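Long-range contacts in SG7.AF (Anopheles freeborni, PDB 6XL7), which is a salivary protein that inhibits the alternative pathway of host complement by blocking the activated C3-convertase C3bBb: residues Pro40-Tyr48 and Arg107-Thr115; Met62-Phe73 and Ala95-Ile106. All blocks are in the same frame, centred on the assembly; numbering follows the deposited sequence.

Interaction 1. Residues Pro40-Tyr48 and Arg107-Thr115; sequences PLTKKVLNY and RGETEKCLT
Leu41 reaches across to Arg107, Thr110, Glu111 and Leu114 and is the hub of a parallel helix pair within the mainly helical fold of the aegyptin C-terminal domain family. Helices 40-46 and 107-113 run in the same direction at 17°, and with their axes still 11.2 Å apart at closest approach, side chains rather than backbones must fill the gap. From CB, which is directed at the partner helix, the Leu41 chain turns at chi1 (-67°), placing CG anti to the carbonyl carbon and pointing the terminal fork at helix 107-113. One prong, CD1, ends 4.0 Å from Thr110 CG2; the other, CD2, lies 3.6 Å from Glu111 CG and also approaches Arg107 CG and Leu114 CD1. The same side chain also touches Met62 of helix 56-77 and Leu8 of helix 2-13, making the site a meeting point of four helices.

One turn further on, Lys44 crosses Glu111 through its aliphatic part, with CE 3.7 Å from Glu111 CB. The charged ends do not meet: Lys44 NZ stays 5.1 Å from Glu111 OE1, so any electrostatic gain is probably modest. Toward the start of the contact the Pro40 ring plays a similar apolar part, its CG packing 3.6 Å from Arg107 CD, while the guanidinium group is engaged elsewhere, NH1 donating to Gln36 O.

Leu114 seals the far end from an unusual torsion, chi1 -112°, which is not a staggered position. Its CD1 rests 3.7 Å from Val45 CG1 and also approaches Tyr48 OH. The Tyr48 ring, with Val45 CA over the centre of one face, extends the contact beyond the helix to Thr115, whose methyl CG2 approaches the ring obliquely, 3.4 Å from Tyr48 CE2.

Interaction 2. Residues Met62-Phe73 and Ala95-Ile106; sequences MVTKVNDVKETF and AKPSYLTALGEI
Asp68 O is held twice by Thr72, through its hydroxyl OG1 at 2.9 Å and its backbone N at 3.0 Å, from opposite faces of the carbonyl plane. This polar pairing runs along one flank of helix 62-73; the surface that meets helix 95-106 is by contrast apolar and aromatic.

At one end Phe73 and Tyr99 form an offset stack, with centroids 4.2 Å apart and planes at 13°. Phe73 CG is anti to the backbone N (chi1 -179°), which carries the ring across to its partner, where Phe73 CD2 lies over the centre of one Tyr99 face. Leu103 CD1, from one turn further along the same helix as Tyr99, covers the opposite face 3.5 Å above the plane, so the tyrosine ring lies between an aliphatic group of its own helix and the Phe73 ring of the other. Its hydroxyl is fixed as well, since Tyr99 OH is hydrogen-bonded to Ala29 O of helix 23-46. Ala95 CB meets the Phe73 ring at its edge, in plane.

Further along, Val69 forks over helix 95-106: CG1 packs 3.6 Å from Tyr99 CD1 and 3.7 Å from Ala102 CB, while CG2 faces Ile106. Ile106 answers from the other side, its CD1 lying 3.7 Å from Lys65 CB and its CG2 near Met62 CG and Val66 CG2.

Val69 thus sits among Tyr99, Ala102, Leu103 and Ile106, and Ile106 among Met62, Lys65, Val66 and Val69. With axes 9.6 Å apart at 174°, this reciprocal interlock is knobs-into-holes packing of an antiparallel helix pair.

How the interactions relate
From the N terminus the chain passes through helix 2-13 and then helix 23-46, whose last turns supply the first half of interaction 1. It next reverses into helix 56-77, whose residues 62-73 form the first half of interaction 2, and reverses again into helix 89-113. This last helix and the residues just after it close both loops in turn: residues 95-106 complete interaction 2, and residues 107-115 then complete interaction 1, inside which interaction 2 is nested. Helix 89-113 thus packs antiparallel to one neighbour and parallel to another. The two contacts, with centres about 17 Å apart, touch directly, through a salt bridge from Lys65 to Glu109 and through Met62 packed against Leu41 and Thr110.

Interaction 1. Residues Pro40-Tyr48 and Arg107-Thr115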
loop_
_atom_site.group_PDB
_atom_site.type_symbol
_atom_site.label_atom_id
_atom_site.label_comp_id
_atom_site.label_asym_id
_atom_site.label_seq_id
_atom_site.Cartn_x
_atom_site.Cartn_y
_atom_site.Cartn_z
ATOM N N PRO A 40 -1.769 6.118 8.142
ATOM C CA PRO A 40 -3.059 6.825 8.213
ATOM C C PRO A 40 -4.252 5.910 8.418
ATOM O O PRO A 40 -5.175 6.278 9.151
ATOM C CB PRO A 40 -3.127 7.608 6.892
ATOM C CG PRO A 40 -2.121 6.987 6.018
ATOM C CD PRO A 40 -1.042 6.431 6.899
ATOM N N LEU A 41 -4.256 4.714 7.831
ATOM C CA LEU A 41 -5.435 3.866 7.996
ATOM C C LEU A 41 -5.505 3.245 9.390
ATOM O O LEU A 41 -6.604 3.083 9.935
ATOM C CB LEU A 41 -5.520 2.803 6.901
ATOM C CG LEU A 41 -5.765 3.322 5.484
ATOM C CD1 LEU A 41 -5.720 2.156 4.507
ATOM C CD2 LEU A 41 -7.093 4.064 5.381
ATOM N N THR A 42 -4.359 2.887 9.967
ATOM C CA THR A 42 -4.356 2.409 11.341
ATOM C C THR A 42 -4.904 3.473 12.279
ATOM O O THR A 42 -5.741 3.185 13.141
ATOM C CB THR A 42 -2.943 2.010 11.747
ATOM O OG1 THR A 42 -2.523 0.899 10.952
ATOM C CG2 THR A 42 -2.906 1.615 13.205
ATOM N N LYS A 43 -4.441 4.717 12.118
ATOM C CA LYS A 43 -4.935 5.811 12.950
ATOM C C LYS A 43 -6.441 5.969 12.808
ATOM O O LYS A 43 -7.142 6.238 13.792
ATOM C CB LYS A 43 -4.269 7.125 12.552
ATOM C CG LYS A 43 -2.786 7.250 12.782
ATOM C CD LYS A 43 -2.394 8.697 12.480
ATOM C CE LYS A 43 -0.904 8.901 12.414
ATOM N NZ LYS A 43 -0.565 10.346 12.275
ATOM N N LYS A 44 -6.958 5.808 11.591
ATOM C CA LYS A 44 -8.390 5.965 11.359
ATOM C C LYS A 44 -9.188 4.907 12.111
ATOM O O LYS A 44 -10.142 5.226 12.838
ATOM C CB LYS A 44 -8.654 5.882 9.859
ATOM C CG LYS A 44 -10.095 6.093 9.427
ATOM C CD LYS A 44 -10.148 6.139 7.897
ATOM C CE LYS A 44 -11.564 6.279 7.344
ATOM N NZ LYS A 44 -12.156 7.619 7.601
ATOM N N VAL A 45 -8.818 3.635 11.951
ATOM C CA VAL A 45 -9.631 2.565 12.523
ATOM C C VAL A 45 -9.461 2.453 14.022
ATOM O O VAL A 45 -10.334 1.888 14.691
ATOM C CB VAL A 45 -9.405 1.204 11.840
ATOM C CG1 VAL A 45 -9.556 1.326 10.332
ATOM C CG2 VAL A 45 -8.050 0.586 12.242
ATOM N N LEU A 46 -8.368 2.976 14.570
ATOM C CA LEU A 46 -8.218 2.991 16.015
ATOM C C LEU A 46 -9.413 3.660 16.686
ATOM O O LEU A 46 -9.823 3.237 17.771
ATOM C CB LEU A 46 -6.917 3.712 16.371
ATOM C CG LEU A 46 -6.390 3.627 17.792
ATOM C CD1 LEU A 46 -6.359 2.185 18.275
ATOM C CD2 LEU A 46 -5.005 4.247 17.812
ATOM N N ASN A 47 -10.004 4.675 16.032
ATOM C CA ASN A 47 -11.113 5.454 16.590
ATOM C C ASN A 47 -12.425 4.690 16.666
ATOM O O ASN A 47 -13.327 5.116 17.391
ATOM C CB ASN A 47 -11.389 6.699 15.733
ATOM C CG ASN A 47 -10.237 7.688 15.715
ATOM O OD1 ASN A 47 -10.053 8.458 16.661
ATOM N ND2 ASN A 47 -9.468 7.690 14.631
ATOM N N TYR A 48 -12.567 3.606 15.921
ATOM C CA TYR A 48 -13.866 2.965 15.789
ATOM C C TYR A 48 -14.282 2.346 17.115
ATOM O O TYR A 48 -13.446 1.823 17.858
ATOM C CB TYR A 48 -13.763 1.861 14.750
ATOM C CG TYR A 48 -13.538 2.337 13.333
ATOM C CD1 TYR A 48 -13.671 3.684 12.988
ATOM C CD2 TYR A 48 -13.207 1.431 12.339
ATOM C CE1 TYR A 48 -13.468 4.108 11.676
ATOM C CE2 TYR A 48 -13.018 1.842 11.040
ATOM C CZ TYR A 48 -13.140 3.174 10.717
ATOM O OH TYR A 48 -12.949 3.554 9.402
ATOM N N ARG A 107 -5.503 5.174 -0.640
ATOM C CA ARG A 107 -5.903 5.517 0.722
ATOM C C ARG A 107 -7.277 6.172 0.736
ATOM O O ARG A 107 -8.156 5.779 1.512
ATOM C CB ARG A 107 -4.867 6.445 1.373
ATOM C CG ARG A 107 -5.268 6.893 2.796
ATOM C CD ARG A 107 -4.370 7.988 3.375
ATOM N NE ARG A 107 -4.305 9.177 2.526
ATOM C CZ ARG A 107 -3.248 9.517 1.792
ATOM N NH1 ARG A 107 -2.152 8.763 1.806
ATOM N NH2 ARG A 107 -3.284 10.616 1.046
ATOM N N GLY A 108 -7.483 7.171 -0.122
ATOM C CA GLY A 108 -8.768 7.853 -0.145
ATOM C C GLY A 108 -9.910 6.930 -0.528
ATOM O O GLY A 108 -10.997 6.993 0.054
ATOM N N GLU A 109 -9.680 6.057 -1.506
ATOM C CA GLU A 109 -10.722 5.119 -1.916
ATOM C C GLU A 109 -11.047 4.141 -0.795
ATOM O O GLU A 109 -12.222 3.864 -0.522
ATOM C CB GLU A 109 -10.274 4.373 -3.175
ATOM C CG GLU A 109 -10.074 5.280 -4.387
ATOM C CD GLU A 109 -9.136 4.702 -5.433
ATOM O OE1 GLU A 109 -8.772 3.509 -5.345
ATOM O OE2 GLU A 109 -8.758 5.457 -6.355
ATOM N N THR A 110 -10.016 3.623 -0.129
ATOM C CA THR A 110 -10.214 2.670 0.959
ATOM C C THR A 110 -10.949 3.313 2.127
ATOM O O THR A 110 -11.840 2.694 2.723
ATOM C CB THR A 110 -8.859 2.109 1.395
ATOM O OG1 THR A 110 -8.227 1.485 0.266
ATOM C CG2 THR A 110 -9.009 1.082 2.527
ATOM N N GLU A 111 -10.610 4.561 2.456
ATOM C CA GLU A 111 -11.291 5.241 3.555
ATOM C C GLU A 111 -12.790 5.300 3.317
ATOM O O GLU A 111 -13.582 5.169 4.262
ATOM C CB GLU A 111 -10.730 6.654 3.732
ATOM C CG GLU A 111 -9.346 6.678 4.329
ATOM C CD GLU A 111 -8.725 8.062 4.332
ATOM O OE1 GLU A 111 -7.780 8.282 5.121
ATOM O OE2 GLU A 111 -9.174 8.928 3.546
ATOM N N LYS A 112 -13.203 5.495 2.064
ATOM C CA LYS A 112 -14.627 5.616 1.759
ATOM C C LYS A 112 -15.385 4.307 1.973
ATOM O O LYS A 112 -16.584 4.336 2.274
ATOM C CB LYS A 112 -14.829 6.112 0.325
ATOM C CG LYS A 112 -14.439 7.567 0.088
ATOM C CD LYS A 112 -14.671 7.954 -1.368
ATOM C CE LYS A 112 -14.429 9.439 -1.604
ATOM N NZ LYS A 112 -13.025 9.831 -1.292
ATOM N N CYS A 113 -14.725 3.160 1.821
ATOM C CA CYS A 113 -15.414 1.873 1.864
ATOM C C CYS A 113 -15.120 1.056 3.112
ATOM O O CYS A 113 -15.630 -0.064 3.229
ATOM C CB CYS A 113 -15.120 1.032 0.603
ATOM S SG CYS A 113 -13.365 0.595 0.192
ATOM N N LEU A 114 -14.338 1.588 4.053
ATOM C CA LEU A 114 -13.756 0.756 5.104
ATOM C C LEU A 114 -14.812 0.128 6.011
ATOM O O LEU A 114 -14.687 -1.044 6.384
ATOM C CB LEU A 114 -12.768 1.571 5.935
ATOM C CG LEU A 114 -11.287 1.226 5.831
ATOM C CD1 LEU A 114 -10.523 2.040 6.861
ATOM C CD2 LEU A 114 -11.049 -0.265 6.018
ATOM N N THR A 115 -15.842 0.879 6.391
ATOM C CA THR A 115 -16.831 0.363 7.335
ATOM C C THR A 115 -18.112 -0.068 6.627
ATOM O O THR A 115 -18.455 0.413 5.541
ATOM C CB THR A 115 -17.155 1.386 8.434
ATOM O OG1 THR A 115 -17.775 2.539 7.856
ATOM C CG2 THR A 115 -15.895 1.799 9.164
#

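Interaction 2. Residues Met62-Phe73 and Ala95-Ile106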
loop_
_atom_site.group_PDB
_atom_site.type_symbol
_atom_site.label_atom_id
_atom_site.label_comp_id
_atom_site.label_asym_id
_atom_site.label_seq_id
_atom_site.Cartn_x
_atom_site.Cartn_y
_atom_site.Cartn_z
ATOM N N MET A 62 -8.071 -3.120 -1.503
ATOM C CA MET A 62 -6.840 -2.412 -1.184
ATOM C C MET A 62 -5.625 -3.269 -1.493
ATOM O O MET A 62 -4.633 -2.777 -2.041
ATOM C CB MET A 62 -6.828 -2.000 0.281
ATOM C CG MET A 62 -5.622 -1.146 0.604
ATOM S SD MET A 62 -5.379 -0.777 2.343
ATOM C CE MET A 62 -4.699 -2.327 2.914
ATOM N N VAL A 63 -5.688 -4.560 -1.170
ATOM C CA VAL A 63 -4.549 -5.444 -1.402
ATOM C C VAL A 63 -4.221 -5.527 -2.890
ATOM O O VAL A 63 -3.065 -5.362 -3.292
ATOM C CB VAL A 63 -4.812 -6.832 -0.793
ATOM C CG1 VAL A 63 -3.726 -7.810 -1.182
ATOM C CG2 VAL A 63 -4.928 -6.726 0.722
ATOM N N THR A 64 -5.224 -5.799 -3.731
ATOM C CA THR A 64 -4.927 -5.956 -5.156
ATOM C C THR A 64 -4.476 -4.639 -5.769
ATOM O O THR A 64 -3.538 -4.622 -6.574
ATOM C CB THR A 64 -6.116 -6.535 -5.923
ATOM O OG1 THR A 64 -7.229 -5.638 -5.836
ATOM C CG2 THR A 64 -6.510 -7.903 -5.382
ATOM N N LYS A 65 -5.100 -3.525 -5.378
ATOM C CA LYS A 65 -4.709 -2.234 -5.932
ATOM C C LYS A 65 -3.268 -1.902 -5.579
ATOM O O LYS A 65 -2.495 -1.454 -6.437
ATOM C CB LYS A 65 -5.650 -1.127 -5.455
ATOM C CG LYS A 65 -7.039 -1.178 -6.075
ATOM C CD LYS A 65 -7.952 -0.132 -5.444
ATOM C CE LYS A 65 -9.299 -0.089 -6.147
ATOM N NZ LYS A 65 -10.196 0.962 -5.579
ATOM N N VAL A 66 -2.876 -2.138 -4.327
ATOM C CA VAL A 66 -1.503 -1.860 -3.912
ATOM C C VAL A 66 -0.537 -2.768 -4.646
ATOM O O VAL A 66 0.522 -2.327 -5.116
ATOM C CB VAL A 66 -1.355 -1.992 -2.387
ATOM C CG1 VAL A 66 0.134 -1.922 -2.004
ATOM C CG2 VAL A 66 -2.127 -0.907 -1.703
ATOM N N ASN A 67 -0.885 -4.044 -4.791
ATOM C CA ASN A 67 0.036 -4.924 -5.471
ATOM C C ASN A 67 0.256 -4.493 -6.925
ATOM O O ASN A 67 1.399 -4.500 -7.395
ATOM C CB ASN A 67 -0.320 -6.395 -5.233
ATOM C CG ASN A 67 -0.064 -6.816 -3.766
ATOM O OD1 ASN A 67 -0.885 -7.492 -3.133
ATOM N ND2 ASN A 67 1.073 -6.387 -3.219
ATOM N N ASP A 68 -0.794 -4.028 -7.622
ATOM C CA ASP A 68 -0.632 -3.544 -8.996
ATOM C C ASP A 68 0.192 -2.259 -9.057
ATOM O O ASP A 68 1.053 -2.104 -9.938
ATOM C CB ASP A 68 -2.003 -3.306 -9.626
ATOM C CG ASP A 68 -2.814 -4.582 -9.769
ATOM O OD1 ASP A 68 -2.218 -5.682 -9.745
ATOM O OD2 ASP A 68 -4.048 -4.484 -9.947
ATOM N N VAL A 69 -0.069 -1.323 -8.149
ATOM C CA VAL A 69 0.691 -0.076 -8.099
ATOM C C VAL A 69 2.158 -0.354 -7.793
ATOM O O VAL A 69 3.060 0.245 -8.397
ATOM C CB VAL A 69 0.031 0.886 -7.088
ATOM C CG1 VAL A 69 0.974 1.996 -6.665
ATOM C CG2 VAL A 69 -1.254 1.452 -7.690
ATOM N N LYS A 70 2.426 -1.296 -6.886
ATOM C CA LYS A 70 3.800 -1.626 -6.535
ATOM C C LYS A 70 4.517 -2.345 -7.676
ATOM O O LYS A 70 5.691 -2.058 -7.943
ATOM C CB LYS A 70 3.810 -2.451 -5.248
ATOM C CG LYS A 70 5.193 -2.887 -4.823
ATOM C CD LYS A 70 5.232 -3.215 -3.343
ATOM C CE LYS A 70 4.344 -4.410 -3.005
ATOM N NZ LYS A 70 4.806 -5.648 -3.694
ATOM N N GLU A 71 3.841 -3.261 -8.383
ATOM C CA GLU A 71 4.475 -3.878 -9.548
ATOM C C GLU A 71 4.817 -2.830 -10.599
ATOM O O GLU A 71 5.845 -2.935 -11.285
ATOM C CB GLU A 71 3.588 -4.970 -10.150
ATOM C CG GLU A 71 3.587 -6.287 -9.371
ATOM C CD GLU A 71 4.989 -6.794 -9.069
ATOM O OE1 GLU A 71 5.706 -7.183 -10.013
ATOM O OE2 GLU A 71 5.349 -6.814 -7.877
ATOM N N THR A 72 3.970 -1.806 -10.735
ATOM C CA THR A 72 4.234 -0.743 -11.699
ATOM C C THR A 72 5.473 0.049 -11.298
ATOM O O THR A 72 6.321 0.358 -12.147
ATOM C CB THR A 72 2.996 0.153 -11.813
ATOM O OG1 THR A 72 1.883 -0.621 -12.272
ATOM C CG2 THR A 72 3.228 1.280 -12.801
ATOM N N PHE A 73 5.600 0.372 -10.007
ATOM C CA PHE A 73 6.804 1.011 -9.486
ATOM C C PHE A 73 8.033 0.159 -9.765
ATOM O O PHE A 73 9.056 0.664 -10.250
ATOM C CB PHE A 73 6.603 1.219 -7.987
ATOM C CG PHE A 73 7.744 1.897 -7.287
ATOM C CD1 PHE A 73 8.451 2.944 -7.867
ATOM C CD2 PHE A 73 8.082 1.508 -5.993
ATOM C CE1 PHE A 73 9.491 3.571 -7.178
ATOM C CE2 PHE A 73 9.102 2.135 -5.310
ATOM C CZ PHE A 73 9.807 3.165 -5.902
ATOM N N ALA A 95 10.450 7.065 -10.846
ATOM C CA ALA A 95 9.189 6.338 -10.738
ATOM C C ALA A 95 8.522 6.502 -9.378
ATOM O O ALA A 95 7.335 6.178 -9.245
ATOM C CB ALA A 95 9.420 4.842 -10.998
ATOM N N LYS A 96 9.246 7.008 -8.380
ATOM C CA LYS A 96 8.743 7.060 -7.015
ATOM C C LYS A 96 7.596 8.046 -6.801
ATOM O O LYS A 96 6.628 7.684 -6.112
ATOM C CB LYS A 96 9.890 7.304 -6.037
ATOM C CG LYS A 96 9.487 7.228 -4.570
ATOM C CD LYS A 96 10.715 7.398 -3.682
ATOM C CE LYS A 96 10.360 7.334 -2.208
ATOM N NZ LYS A 96 11.587 7.392 -1.361
ATOM N N PRO A 97 7.620 9.267 -7.351
ATOM C CA PRO A 97 6.495 10.183 -7.069
ATOM C C PRO A 97 5.150 9.653 -7.535
ATOM O O PRO A 97 4.144 9.795 -6.822
ATOM C CB PRO A 97 6.910 11.483 -7.774
ATOM C CG PRO A 97 8.433 11.416 -7.785
ATOM C CD PRO A 97 8.735 9.970 -8.024
ATOM N N SER A 98 5.094 9.026 -8.707
ATOM C CA SER A 98 3.814 8.490 -9.162
ATOM C C SER A 98 3.380 7.288 -8.336
ATOM O O SER A 98 2.175 7.077 -8.142
ATOM C CB SER A 98 3.838 8.176 -10.657
ATOM O OG SER A 98 4.812 7.218 -10.981
ATOM N N TYR A 99 4.337 6.515 -7.819
ATOM C CA TYR A 99 4.022 5.436 -6.887
ATOM C C TYR A 99 3.344 5.987 -5.641
ATOM O O TYR A 99 2.271 5.519 -5.241
ATOM C CB TYR A 99 5.327 4.724 -6.522
ATOM C CG TYR A 99 5.230 3.653 -5.464
ATOM C CD1 TYR A 99 4.425 2.535 -5.653
ATOM C CD2 TYR A 99 5.988 3.745 -4.292
ATOM C CE1 TYR A 99 4.358 1.535 -4.687
ATOM C CE2 TYR A 99 5.924 2.763 -3.324
ATOM C CZ TYR A 99 5.110 1.662 -3.529
ATOM O OH TYR A 99 5.019 0.644 -2.594
ATOM N N LEU A 100 3.956 6.988 -5.015
ATOM C CA LEU A 100 3.399 7.546 -3.785
ATOM C C LEU A 100 2.026 8.165 -4.026
ATOM O O LEU A 100 1.102 7.966 -3.224
ATOM C CB LEU A 100 4.362 8.580 -3.214
ATOM C CG LEU A 100 5.728 8.027 -2.802
ATOM C CD1 LEU A 100 6.612 9.141 -2.292
ATOM C CD2 LEU A 100 5.582 6.938 -1.743
ATOM N N THR A 101 1.870 8.918 -5.120
ATOM C CA THR A 101 0.571 9.499 -5.459
ATOM C C THR A 101 -0.487 8.418 -5.657
ATOM O O THR A 101 -1.624 8.557 -5.184
ATOM C CB THR A 101 0.694 10.358 -6.716
ATOM O OG1 THR A 101 1.590 11.449 -6.466
ATOM C CG2 THR A 101 -0.660 10.899 -7.137
ATOM N N ALA A 102 -0.132 7.327 -6.337
ATOM C CA ALA A 102 -1.104 6.267 -6.574
ATOM C C ALA A 102 -1.505 5.596 -5.264
ATOM O O ALA A 102 -2.681 5.251 -5.075
ATOM C CB ALA A 102 -0.541 5.255 -7.574
ATOM N N LEU A 103 -0.552 5.401 -4.349
ATOM C CA LEU A 103 -0.895 4.837 -3.043
ATOM C C LEU A 103 -1.809 5.780 -2.281
ATOM O O LEU A 103 -2.736 5.336 -1.592
ATOM C CB LEU A 103 0.365 4.555 -2.226
ATOM C CG LEU A 103 1.295 3.460 -2.755
ATOM C CD1 LEU A 103 2.498 3.324 -1.839
ATOM C CD2 LEU A 103 0.586 2.115 -2.914
ATOM N N GLY A 104 -1.569 7.085 -2.393
ATOM C CA GLY A 104 -2.429 8.047 -1.727
ATOM C C GLY A 104 -3.855 8.001 -2.236
ATOM O O GLY A 104 -4.807 8.168 -1.466
ATOM N N GLU A 105 -4.025 7.772 -3.537
ATOM C CA GLU A 105 -5.366 7.637 -4.093
ATOM C C GLU A 105 -6.046 6.385 -3.559
ATOM O O GLU A 105 -7.241 6.411 -3.233
ATOM C CB GLU A 105 -5.303 7.629 -5.621
ATOM C CG GLU A 105 -4.796 8.938 -6.198
ATOM C CD GLU A 105 -4.612 8.891 -7.706
ATOM O OE1 GLU A 105 -4.348 9.954 -8.305
ATOM O OE2 GLU A 105 -4.735 7.793 -8.284
ATOM N N ILE A 106 -5.293 5.294 -3.428
ATOM C CA ILE A 106 -5.829 4.083 -2.811
ATOM C C ILE A 106 -6.269 4.362 -1.379
ATOM O O ILE A 106 -7.309 3.865 -0.931
ATOM C CB ILE A 106 -4.821 2.922 -2.902
ATOM C CG1 ILE A 106 -4.635 2.480 -4.362
ATOM C CG2 ILE A 106 -5.284 1.750 -2.043
ATOM C CD1 ILE A 106 -3.389 1.629 -4.567
#